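Long-range contacts in COBE (Pseudomonas aeruginosa, PDB 2W6L), which takes part in cobalamin (vitamin B12) biosynthesis, probably acting on or binding a precorrin intermediate of the corrin ring pathway: residues G14-C19 / S124-S129; R30-H35 / I130-L135. One frame throughout, in Å; residues are numbered along the deposited sequence. Where two conformers were deposited one is given.

Contact 1 of 2, residues G14-C19 / S124-S129; sequences GSRRGC and SDDRAS. Unlike the reference sequence in segment 14-19: Ser-15 (reference Cys). With SO4 (sulfate ion), chain B.
With CG set beside its own backbone N (chi1 -66°) and the chain running extended from CG to NE, Arg-16 reaches across to the turn carrying Asp-126 and Arg-127. The two segments meet where strand 9-15 ends and strand 128-135 begins, antiparallel neighbours in the mixed sheet. Gly-14 and Ser-129 form a hydrogen-bonded pair, Gly-14 N giving to Ser-129 O at 3.0 Å and Ser-129 N to Gly-14 O at 2.6 Å. Ser-15 and Ala-128 follow as a non-hydrogen-bonded pair, their CB atoms 3.8 Å apart on the face toward helix 21-34. On that face Cys-19 SG, turned anti to its backbone N, comes to 4.1 Å from Ala-128 CB, with Leu-24 touching both residues. Ser-15 replaces the cysteine of the reference sequence.

Past the strand end, Arg-16 N donates to Arg-127 O at 2.7 Å. The turn opposite is shaped by Asp-125, whose OD1 accepts from Arg-127 N, an Asx turn, and from Ala-128 N, the two donors lying on opposite faces of the carboxylate plane. Near Gly-14 and Ser-129 sits a sulfate, probably from the crystallisation liquor, hydrogen-bonded by Ser-98 OG and by the backbone N atoms of Val-99 and Ala-100. Arg-16 NE meets Asp-126 O at 3.2 Å, within the guanidinium plane and almost in line with the carbonyl bond, while Asp-126 OD1 stays beyond salt-bridge range of that nitrogen.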
ATOM      1  N   GLY A  14       0.106  -0.078   6.149  1.00 21.15           N
ATOM      2  CA  GLY A  14       0.682   0.457   7.403  1.00 26.34           C
ATOM      3  C   GLY A  14       0.310  -0.478   8.530  1.00 28.77           C
ATOM      4  O   GLY A  14      -0.802  -1.004   8.523  1.00 29.44           O
ATOM      5  N   SER A  15       1.236  -0.773   9.456  1.00 31.99           N
ATOM      6  CA  SER A  15       0.993  -1.794  10.500  1.00 33.81           C
ATOM      7  C   SER A  15       1.656  -1.439  11.838  1.00 37.14           C
ATOM      8  O   SER A  15       2.634  -0.679  11.865  1.00 37.32           O
ATOM      9  CB  SER A  15       1.259  -3.280  10.012  1.00 33.91           C
ATOM     10  OG  SER A  15       2.641  -3.628   9.758  1.00 29.25           O
ATOM     11  N   ARG A  16       1.074  -1.918  12.948  1.00 39.35           N
ATOM     12  CA  ARG A  16       1.710  -1.772  14.281  1.00 41.17           C
ATOM     13  C   ARG A  16       2.811  -2.798  14.429  1.00 41.61           C
ATOM     14  O   ARG A  16       2.773  -3.846  13.782  1.00 42.45           O
ATOM     15  CB  ARG A  16       0.701  -1.979  15.417  1.00 41.14           C
ATOM     16  CG  ARG A  16      -0.368  -0.907  15.452  0.50 42.64           C
ATOM     17  CD  ARG A  16      -1.118  -0.896  16.777  0.50 42.86           C
ATOM     18  NE  ARG A  16      -2.037   0.241  16.853  0.50 43.68           N
ATOM     19  CZ  ARG A  16      -1.686   1.477  17.221  0.50 43.03           C
ATOM     20  NH1 ARG A  16      -0.430   1.753  17.560  0.50 42.50           N
ATOM     21  NH2 ARG A  16      -2.598   2.436  17.259  0.50 41.80           N
ATOM     22  N   ARG A  17       3.771  -2.522  15.308  1.00 42.25           N
ATOM     23  CA  ARG A  17       4.828  -3.483  15.621  1.00 42.96           C
ATOM     24  C   ARG A  17       4.254  -4.856  15.887  1.00 42.37           C
ATOM     25  O   ARG A  17       3.247  -5.018  16.614  1.00 42.18           O
ATOM     26  CB  ARG A  17       5.655  -3.050  16.836  1.00 43.16           C
ATOM     27  CG  ARG A  17       6.465  -1.784  16.629  1.00 45.55           C
ATOM     28  CD  ARG A  17       7.225  -1.396  17.906  1.00 45.70           C
ATOM     29  NE  ARG A  17       6.340  -0.996  19.005  1.00 49.31           N
ATOM     30  CZ  ARG A  17       6.304   0.220  19.558  1.00 50.50           C
ATOM     31  NH1 ARG A  17       7.100   1.193  19.128  1.00 50.03           N
ATOM     32  NH2 ARG A  17       5.458   0.467  20.550  1.00 50.89           N
ATOM     33  N   GLY A  18       4.908  -5.844  15.293  1.00 41.13           N
ATOM     34  CA  GLY A  18       4.602  -7.225  15.564  1.00 40.81           C
ATOM     35  C   GLY A  18       3.540  -7.849  14.677  1.00 40.15           C
ATOM     36  O   GLY A  18       3.405  -9.083  14.714  1.00 40.37           O
ATOM     37  N   CYS A  19       2.801  -7.037  13.888  1.00 38.60           N
ATOM     38  CA  CYS A  19       1.719  -7.577  13.013  1.00 37.08           C
ATOM     39  C   CYS A  19       2.178  -8.725  12.090  1.00 35.09           C
ATOM     40  O   CYS A  19       3.046  -8.557  11.221  1.00 36.07           O
ATOM     41  CB  CYS A  19       1.012  -6.497  12.175  1.00 38.00           C
ATOM     42  SG  CYS A  19      -0.529  -7.134  11.390  0.80 38.55           S
ATOM     43  N   SER A 124      -8.940  -0.557   7.644  1.00 26.63           N
ATOM     44  CA  SER A 124      -8.089  -0.608   8.826  1.00 29.67           C
ATOM     45  C   SER A 124      -8.718  -1.520   9.855  1.00 30.03           C
ATOM     46  O   SER A 124      -9.943  -1.681   9.857  1.00 29.92           O
ATOM     47  CB  SER A 124      -7.969   0.772   9.460  1.00 30.42           C
ATOM     48  OG  SER A 124      -7.022   1.605   8.800  1.00 35.46           O
ATOM     49  N   ASP A 125      -7.893  -2.150  10.689  1.00 30.62           N
ATOM     50  CA  ASP A 125      -8.360  -2.669  11.971  1.00 31.18           C
ATOM     51  C   ASP A 125      -7.382  -2.173  13.029  1.00 32.65           C
ATOM     52  O   ASP A 125      -6.582  -1.242  12.759  1.00 33.30           O
ATOM     53  CB  ASP A 125      -8.481  -4.187  11.960  1.00 31.40           C
ATOM     54  CG  ASP A 125      -7.157  -4.887  11.673  1.00 32.55           C
ATOM     55  OD1 ASP A 125      -6.093  -4.321  11.972  1.00 28.46           O
ATOM     56  OD2 ASP A 125      -7.185  -6.022  11.157  1.00 32.36           O
ATOM     57  N   ASP A 126      -7.373  -2.803  14.195  1.00 31.97           N
ATOM     58  CA  ASP A 126      -6.511  -2.313  15.312  1.00 32.84           C
ATOM     59  C   ASP A 126      -5.026  -2.369  14.960  1.00 31.92           C
ATOM     60  O   ASP A 126      -4.205  -1.628  15.520  1.00 31.91           O
ATOM     61  CB  ASP A 126      -6.780  -3.133  16.598  0.60 32.82           C
ATOM     62  CG  ASP A 126      -5.823  -2.795  17.770  0.60 34.42           C
ATOM     63  OD1 ASP A 126      -5.557  -1.603  18.055  0.60 35.16           O
ATOM     64  OD2 ASP A 126      -5.355  -3.743  18.445  0.60 36.32           O
ATOM     65  N   ARG A 127      -4.657  -3.248  14.041  1.00 30.24           N
ATOM     66  CA  ARG A 127      -3.237  -3.498  13.873  1.00 30.23           C
ATOM     67  C   ARG A 127      -2.631  -3.045  12.542  1.00 29.02           C
ATOM     68  O   ARG A 127      -1.414  -2.837  12.442  1.00 29.98           O
ATOM     69  CB  ARG A 127      -2.919  -4.946  14.185  1.00 31.06           C
ATOM     70  CG  ARG A 127      -3.528  -5.392  15.526  1.00 35.75           C
ATOM     71  CD  ARG A 127      -3.448  -6.859  15.648  1.00 42.33           C
ATOM     72  NE  ARG A 127      -4.184  -7.339  16.803  1.00 46.13           N
ATOM     73  CZ  ARG A 127      -3.775  -8.347  17.562  1.00 48.70           C
ATOM     74  NH1 ARG A 127      -2.625  -8.964  17.314  1.00 48.71           N
ATOM     75  NH2 ARG A 127      -4.505  -8.729  18.590  1.00 51.06           N
ATOM     76  N   ALA A 128      -3.454  -2.929  11.501  1.00 26.34           N
ATOM     77  CA  ALA A 128      -2.889  -2.648  10.180  1.00 23.76           C
ATOM     78  C   ALA A 128      -3.886  -1.923   9.300  1.00 21.98           C
ATOM     79  O   ALA A 128      -5.110  -1.913   9.595  1.00 20.88           O
ATOM     80  CB  ALA A 128      -2.415  -3.969   9.548  1.00 23.09           C
ATOM     81  N   SER A 129      -3.402  -1.247   8.251  1.00 20.97           N
ATOM     82  CA  SER A 129      -4.306  -0.617   7.262  1.00 20.82           C
ATOM     83  C   SER A 129      -3.847  -1.039   5.879  1.00 19.44           C
ATOM     84  O   SER A 129      -2.636  -1.135   5.654  1.00 19.50           O
ATOM     85  CB  SER A 129      -4.300   0.928   7.289  1.00 23.85           C
ATOM     86  OG  SER A 129      -4.751   1.510   8.527  1.00 26.93           O
TER
HETATM   87  S   SO4 B1138      -2.257   4.248   7.878  1.00 29.85           S
HETATM   88  O1  SO4 B1138      -2.898   3.592   9.012  1.00 33.77           O
HETATM   89  O2  SO4 B1138      -1.160   5.069   8.384  1.00 28.32           O
HETATM   90  O3  SO4 B1138      -3.190   4.967   7.052  1.00 33.61           O
HETATM   91  O4  SO4 B1138      -1.831   3.258   6.929  1.00 31.39           O

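Contact 2 of 2, residues R30-H35 / I130-L135; sequences RTLGEH and IALARL
Thr-31 and Leu-32 on helix 21-34 pack against Ile-130 and Leu-132 of strand 128-135, and the contact is mainly apolar. Leu-132 supplies much of it from the strand. Its CD1 lies 3.7 Å from Leu-32 CD2, the two side chains crossing at about a right angle, and its CG is 4.0 Å from Thr-31 CG2. The Thr-31 and Leu-132 side chains slide past each other in opposite directions; the threonine methyl, anti to its backbone N, also comes within 4.1 Å of Ile-130 CG2. Leu-9 and Ala-11 of strand 9-15 extend the apolar layer, touching Leu-32 and Leu-132 respectively.

Two polar side chains at the interface bond within their own part of the chain. Thr-31 OG1 rests 3.8 Å from Ile-130 CB, but its hydrogen bond goes to Leu-27 O one turn earlier, which satisfies the hydroxyl at this buried interface. His-35, the first residue beyond the helical conformation, bends its ring back so that ND1 gives a weak bond to Thr-31 O at 3.4 Å; the same nitrogen lies 4.1 Å from Leu-132 CD1, which approaches the ring obliquely.

The axes of the short segments, helix 30-34 and strand 130-135, approach to 9.0 Å, with N-to-C directions 43° apart. Helix 99-112 touches Ala-131 and Ala-133, on the other face of the strand, so the sheet lies between helices in an alpha/beta three-layer sandwich.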
ATOM      1  N   ARG A  30      -9.369  -9.447   2.287  1.00 21.85           N
ATOM      2  CA  ARG A  30     -10.690  -8.852   2.451  1.00 23.40           C
ATOM      3  C   ARG A  30     -10.789  -7.573   1.683  1.00 23.42           C
ATOM      4  O   ARG A  30     -11.798  -7.359   0.986  1.00 22.82           O
ATOM      5  CB  ARG A  30     -11.004  -8.585   3.902  1.00 24.32           C
ATOM      6  CG  ARG A  30     -11.073  -9.822   4.726  1.00 29.79           C
ATOM      7  CD  ARG A  30     -12.217 -10.763   4.318  0.80 35.82           C
ATOM      8  NE  ARG A  30     -11.889 -11.765   3.289  0.80 36.05           N
ATOM      9  CZ  ARG A  30     -11.027 -12.773   3.434  0.80 37.68           C
ATOM     10  NH1 ARG A  30     -10.300 -12.910   4.553  0.80 34.66           N
ATOM     11  NH2 ARG A  30     -10.867 -13.633   2.430  0.80 36.22           N
ATOM     12  N   THR A  31      -9.727  -6.751   1.765  1.00 21.22           N
ATOM     13  CA  THR A  31      -9.631  -5.486   1.001  1.00 20.24           C
ATOM     14  C   THR A  31      -9.699  -5.709  -0.512  1.00 20.72           C
ATOM     15  O   THR A  31     -10.485  -5.036  -1.241  1.00 20.09           O
ATOM     16  CB  THR A  31      -8.365  -4.698   1.414  1.00 20.39           C
ATOM     17  OG1 THR A  31      -8.388  -4.519   2.838  1.00 22.37           O
ATOM     18  CG2 THR A  31      -8.298  -3.352   0.701  1.00 20.16           C
ATOM     19  N   LEU A  32      -8.939  -6.685  -1.015  1.00 18.75           N
ATOM     20  CA  LEU A  32      -8.987  -7.003  -2.442  1.00 19.24           C
ATOM     21  C   LEU A  32     -10.395  -7.498  -2.818  1.00 19.39           C
ATOM     22  O   LEU A  32     -10.906  -7.105  -3.870  1.00 21.26           O
ATOM     23  CB  LEU A  32      -7.929  -8.077  -2.784  1.00 19.22           C
ATOM     24  CG  LEU A  32      -6.521  -7.465  -2.809  1.00 20.22           C
ATOM     25  CD1 LEU A  32      -5.481  -8.595  -2.594  1.00 22.85           C
ATOM     26  CD2 LEU A  32      -6.286  -6.810  -4.115  1.00 18.05           C
ATOM     27  N   GLY A  33     -10.982  -8.331  -1.972  1.00 19.96           N
ATOM     28  CA  GLY A  33     -12.334  -8.950  -2.184  1.00 22.98           C
ATOM     29  C   GLY A  33     -13.410  -7.866  -2.323  1.00 24.81           C
ATOM     30  O   GLY A  33     -14.261  -7.908  -3.216  1.00 24.67           O
ATOM     31  N   GLU A  34     -13.354  -6.857  -1.453  1.00 25.11           N
ATOM     32  CA  GLU A  34     -14.226  -5.673  -1.611  1.00 25.69           C
ATOM     33  C   GLU A  34     -14.243  -5.077  -3.021  1.00 25.99           C
ATOM     34  O   GLU A  34     -15.303  -4.684  -3.551  1.00 23.42           O
ATOM     35  CB  GLU A  34     -13.897  -4.636  -0.509  1.00 26.60           C
ATOM     36  CG  GLU A  34     -14.334  -5.177   0.829  1.00 30.13           C
ATOM     37  CD  GLU A  34     -13.633  -4.609   2.055  1.00 39.05           C
ATOM     38  OE1 GLU A  34     -12.970  -3.545   1.991  1.00 39.98           O
ATOM     39  OE2 GLU A  34     -13.748  -5.264   3.119  1.00 42.88           O
ATOM     40  N   HIS A  35     -13.075  -5.050  -3.653  1.00 24.24           N
ATOM     41  CA  HIS A  35     -12.901  -4.484  -4.977  1.00 24.89           C
ATOM     42  C   HIS A  35     -12.852  -5.484  -6.074  1.00 23.22           C
ATOM     43  O   HIS A  35     -12.488  -5.172  -7.189  1.00 24.94           O
ATOM     44  CB  HIS A  35     -11.669  -3.588  -5.003  1.00 23.83           C
ATOM     45  CG  HIS A  35     -11.876  -2.359  -4.190  1.00 27.42           C
ATOM     46  ND1 HIS A  35     -11.355  -2.202  -2.928  1.00 30.22           N
ATOM     47  CD2 HIS A  35     -12.659  -1.279  -4.416  1.00 25.70           C
ATOM     48  CE1 HIS A  35     -11.762  -1.045  -2.432  1.00 29.35           C
ATOM     49  NE2 HIS A  35     -12.555  -0.472  -3.315  1.00 27.89           N
ATOM     50  N   ILE A 130      -4.792  -1.257   4.968  1.00 17.71           N
ATOM     51  CA  ILE A 130      -4.437  -1.611   3.564  1.00 17.76           C
ATOM     52  C   ILE A 130      -5.130  -0.694   2.621  1.00 16.88           C
ATOM     53  O   ILE A 130      -6.343  -0.489   2.791  1.00 16.45           O
ATOM     54  CB  ILE A 130      -4.881  -3.066   3.190  1.00 17.59           C
ATOM     55  CG1 ILE A 130      -4.591  -3.995   4.367  1.00 23.39           C
ATOM     56  CG2 ILE A 130      -4.317  -3.447   1.805  1.00 18.90           C
ATOM     57  CD1 ILE A 130      -3.258  -4.672   4.433  1.00 22.40           C
ATOM     58  N   ALA A 131      -4.420  -0.147   1.601  1.00 14.65           N
ATOM     59  CA  ALA A 131      -5.084   0.641   0.548  1.00 14.47           C
ATOM     60  C   ALA A 131      -4.669   0.060  -0.791  1.00 15.37           C
ATOM     61  O   ALA A 131      -3.597  -0.514  -0.845  1.00 16.21           O
ATOM     62  CB  ALA A 131      -4.640   2.094   0.620  1.00 14.20           C
ATOM     63  N   LEU A 132      -5.473   0.242  -1.839  1.00 15.39           N
ATOM     64  CA  LEU A 132      -5.142  -0.314  -3.173  1.00 14.10           C
ATOM     65  C   LEU A 132      -5.111   0.798  -4.129  1.00 15.27           C
ATOM     66  O   LEU A 132      -6.010   1.683  -4.095  1.00 14.32           O
ATOM     67  CB  LEU A 132      -6.218  -1.356  -3.596  1.00 14.59           C
ATOM     68  CG  LEU A 132      -6.397  -2.531  -2.677  1.00 17.53           C
ATOM     69  CD1 LEU A 132      -7.512  -3.444  -3.298  1.00 17.19           C
ATOM     70  CD2 LEU A 132      -5.096  -3.367  -2.538  1.00 18.17           C
ATOM     71  N   ALA A 133      -4.075   0.821  -4.992  1.00 15.79           N
ATOM     72  CA  ALA A 133      -4.001   1.842  -5.997  1.00 16.82           C
ATOM     73  C   ALA A 133      -3.803   1.130  -7.353  1.00 20.14           C
ATOM     74  O   ALA A 133      -3.213   0.052  -7.424  1.00 19.02           O
ATOM     75  CB  ALA A 133      -2.865   2.748  -5.758  1.00 17.53           C
ATOM     76  N   ARG A 134      -4.323   1.745  -8.409  1.00 24.18           N
ATOM     77  CA  ARG A 134      -4.134   1.251  -9.777  1.00 28.85           C
ATOM     78  C   ARG A 134      -3.630   2.357 -10.669  1.00 31.45           C
ATOM     79  O   ARG A 134      -3.556   3.497 -10.267  1.00 32.29           O
ATOM     80  CB  ARG A 134      -5.437   0.702 -10.363  1.00 29.48           C
ATOM     81  CG  ARG A 134      -6.586   1.707 -10.344  1.00 29.94           C
ATOM     82  CD  ARG A 134      -7.868   1.139 -10.902  1.00 31.85           C
ATOM     83  NE  ARG A 134      -8.596   2.238 -11.535  0.65 37.41           N
ATOM     84  CZ  ARG A 134      -8.510   2.514 -12.833  0.65 39.53           C
ATOM     85  NH1 ARG A 134      -7.767   1.744 -13.624  0.65 40.70           N
ATOM     86  NH2 ARG A 134      -9.178   3.541 -13.341  0.65 40.59           N
ATOM     87  N   LEU A 135      -3.250   2.004 -11.880  1.00 34.20           N
ATOM     88  CA  LEU A 135      -2.836   3.003 -12.855  1.00 38.64           C
ATOM     89  C   LEU A 135      -4.095   3.662 -13.448  1.00 40.64           C
ATOM     90  O   LEU A 135      -4.996   2.966 -13.900  1.00 41.75           O
ATOM     91  CB  LEU A 135      -1.967   2.320 -13.910  1.00 38.17           C
ATOM     92  CG  LEU A 135      -0.638   2.968 -14.310  1.00 39.26           C
ATOM     93  CD1 LEU A 135       0.015   3.716 -13.155  1.00 38.91           C
ATOM     94  CD2 LEU A 135       0.314   1.925 -14.945  1.00 38.85           C
TER

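Overall arrangement
Both contacts draw on strand 128-135, and their other halves, strand 9-15 and helix 21-34, follow each other in the chain. Their centres lie 16 Å apart. Contact 1 joins neighbouring strands within the sheet at its partly exposed end, where backbone hydrogen bonds and one arginine-to-carbonyl bond do most of the work beside a bound sulfate. Contact 2 is buried and joins the sheet to the helix packed on one of its faces, through leucine, isoleucine and threonine side chains rather than through bonds between the segments. Helix 21-34 serves both, since Leu-24 near its start touches Cys-19 and Ala-128 of contact 1, while its last turn, with His-35 just beyond it, supplies contact 2.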